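AgaA (Rhizobium radiobacter, PDB 6HLX) binds the opine agropinic acid as a periplasmic solute-binding protein and probably delivers it to an ABC transporter for import. Local coordinates at residues D385-L389 with R429-Y433. Numbering follows the deposited sequence.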
loop_
_atom_site.group_PDB
_atom_site.type_symbol
_atom_site.label_atom_id
_atom_site.label_comp_id
_atom_site.label_asym_id
_atom_site.label_seq_id
_atom_site.Cartn_x
_atom_site.Cartn_y
_atom_site.Cartn_z
ATOM N N ASP A 385 -3.496 5.182 11.226
ATOM C CA ASP A 385 -3.206 5.249 12.656
ATOM C C ASP A 385 -1.676 5.182 12.729
ATOM O O ASP A 385 -1.038 4.567 11.850
ATOM C CB ASP A 385 -3.819 4.054 13.423
ATOM C CG ASP A 385 -3.445 4.088 14.902
ATOM O OD1 ASP A 385 -4.037 4.894 15.647
ATOM O OD2 ASP A 385 -2.502 3.373 15.289
ATOM N N ALA A 386 -1.085 5.710 13.825
ATOM C CA ALA A 386 0.375 5.688 14.030
ATOM C C ALA A 386 0.946 4.267 13.939
ATOM O O ALA A 386 2.143 4.101 13.638
ATOM C CB ALA A 386 0.715 6.268 15.382
ATOM N N ASP A 387 0.115 3.236 14.230
ATOM C CA ASP A 387 0.582 1.844 14.171
ATOM C C ASP A 387 0.906 1.364 12.747
ATOM O O ASP A 387 1.351 0.223 12.576
ATOM C CB ASP A 387 -0.364 0.866 14.889
ATOM C CG ASP A 387 0.265 -0.504 15.098
ATOM O OD1 ASP A 387 1.391 -0.564 15.647
ATOM O OD2 ASP A 387 -0.332 -1.503 14.644
ATOM N N TRP A 388 0.753 2.238 11.724
ATOM C CA TRP A 388 1.219 1.877 10.371
ATOM C C TRP A 388 2.714 1.497 10.474
ATOM O O TRP A 388 3.214 0.684 9.703
ATOM C CB TRP A 388 1.054 3.051 9.382
ATOM C CG TRP A 388 1.970 4.237 9.594
ATOM C CD1 TRP A 388 1.688 5.375 10.297
ATOM C CD2 TRP A 388 3.256 4.455 8.972
ATOM N NE1 TRP A 388 2.735 6.272 10.193
ATOM C CE2 TRP A 388 3.698 5.742 9.362
ATOM C CE3 TRP A 388 4.078 3.685 8.115
ATOM C CZ2 TRP A 388 4.914 6.295 8.899
ATOM C CZ3 TRP A 388 5.291 4.223 7.675
ATOM C CH2 TRP A 388 5.710 5.499 8.090
ATOM N N LEU A 389 3.420 2.079 11.463
ATOM C CA LEU A 389 4.840 1.805 11.699
ATOM C C LEU A 389 5.147 0.332 11.962
ATOM O O LEU A 389 6.243 -0.123 11.613
ATOM C CB LEU A 389 5.355 2.683 12.854
ATOM C CG LEU A 389 5.369 4.194 12.547
ATOM C CD1 LEU A 389 5.455 5.036 13.854
ATOM C CD2 LEU A 389 6.521 4.538 11.563
ATOM N N ARG A 429 0.341 8.008 24.086
ATOM C CA ARG A 429 0.853 7.365 22.862
ATOM C C ARG A 429 1.936 8.217 22.194
ATOM O O ARG A 429 2.913 7.666 21.705
ATOM C CB ARG A 429 -0.278 7.115 21.836
ATOM C CG ARG A 429 -1.257 6.026 22.203
ATOM C CD ARG A 429 -2.225 5.771 21.045
ATOM N NE ARG A 429 -1.631 4.874 20.055
ATOM C CZ ARG A 429 -2.104 4.695 18.825
ATOM N NH1 ARG A 429 -1.516 3.828 17.999
ATOM N NH2 ARG A 429 -3.182 5.359 18.416
ATOM N N VAL A 430 1.795 9.545 22.210
ATOM C CA VAL A 430 2.760 10.396 21.516
ATOM C C VAL A 430 4.187 10.270 22.133
ATOM O O VAL A 430 5.156 10.216 21.367
ATOM C CB VAL A 430 2.270 11.855 21.326
ATOM C CG1 VAL A 430 2.410 12.690 22.577
ATOM C CG2 VAL A 430 2.957 12.515 20.123
ATOM N N LYS A 431 4.305 10.091 23.472
ATOM C CA LYS A 431 5.599 9.914 24.150
ATOM C C LYS A 431 6.259 8.610 23.672
ATOM O O LYS A 431 7.483 8.535 23.542
ATOM C CB LYS A 431 5.401 9.805 25.673
ATOM C CG LYS A 431 4.781 11.033 26.339
ATOM C CD LYS A 431 4.702 10.788 27.850
ATOM C CE LYS A 431 3.959 11.859 28.605
ATOM N NZ LYS A 431 3.905 11.546 30.058
ATOM N N ILE A 432 5.435 7.572 23.460
ATOM C CA ILE A 432 5.890 6.258 23.013
ATOM C C ILE A 432 6.441 6.361 21.585
ATOM O O ILE A 432 7.543 5.884 21.323
ATOM C CB ILE A 432 4.741 5.221 23.128
ATOM C CG1 ILE A 432 4.305 5.037 24.602
ATOM C CG2 ILE A 432 5.167 3.885 22.508
ATOM C CD1 ILE A 432 2.886 4.485 24.738
ATOM N N TYR A 433 5.673 6.950 20.663
ATOM C CA TYR A 433 6.137 7.065 19.272
ATOM C C TYR A 433 7.362 7.990 19.154
ATOM O O TYR A 433 8.229 7.739 18.311
ATOM C CB TYR A 433 4.996 7.450 18.322
ATOM C CG TYR A 433 3.988 6.325 18.217
ATOM C CD1 TYR A 433 4.302 5.139 17.547
ATOM C CD2 TYR A 433 2.757 6.404 18.863
ATOM C CE1 TYR A 433 3.395 4.081 17.482
ATOM C CE2 TYR A 433 1.838 5.355 18.801
ATOM C CZ TYR A 433 2.169 4.190 18.122
ATOM O OH TYR A 433 1.304 3.129 18.113
HETATM O O HOH W 1 2.575 0.859 17.614
#
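Arg429 meets Asp385 end-on in a two-bond salt bridge: NH1 lies 2.9 Å from OD2 and NH2 2.9 Å from OD1, each reaching a syn lone pair. The guanidinium and carboxylate planes lie 9° apart, and each hydrogen bond is nearly linear, with its acceptor in the guanidinium plane. The arginine chain bends at chi3 (83°), and beyond the bend the guanidinium lies edge-on to the carboxylate. Beside it, the Ala386 methyl sits over one face of the Tyr433 ring, CB 3.8 Å from the centroid and 16° off the ring normal, a CH-pi contact, while Leu389 CD1 touches ring atom CD1 of Tyr433 at 3.9 Å.

Further bonds position these groups. Asp385 OD2 also accepts from Asp387 N at 2.8 Å, from above the carboxylate plane, a capping bond within the type I turn from Asp385 to Trp388. Arg429 NH1 donates to Tyr433 OH (2.9 Å), and that hydroxyl donates to a water which in turn donates to Asp387 OD1. Asp387 OD1 also makes a salt bridge with Arg421 and a hydrogen bond with Ser390, and Gly420 O accepts from Arg429 NE.

Away from the agropinic acid and zinc sites, this buried contact thus joins an aspartate-capped turn entering helix 388-393 to Arg429 and Tyr433, one turn apart on helix 426-443, with Leu417 of helix 411-422 packing against Leu389.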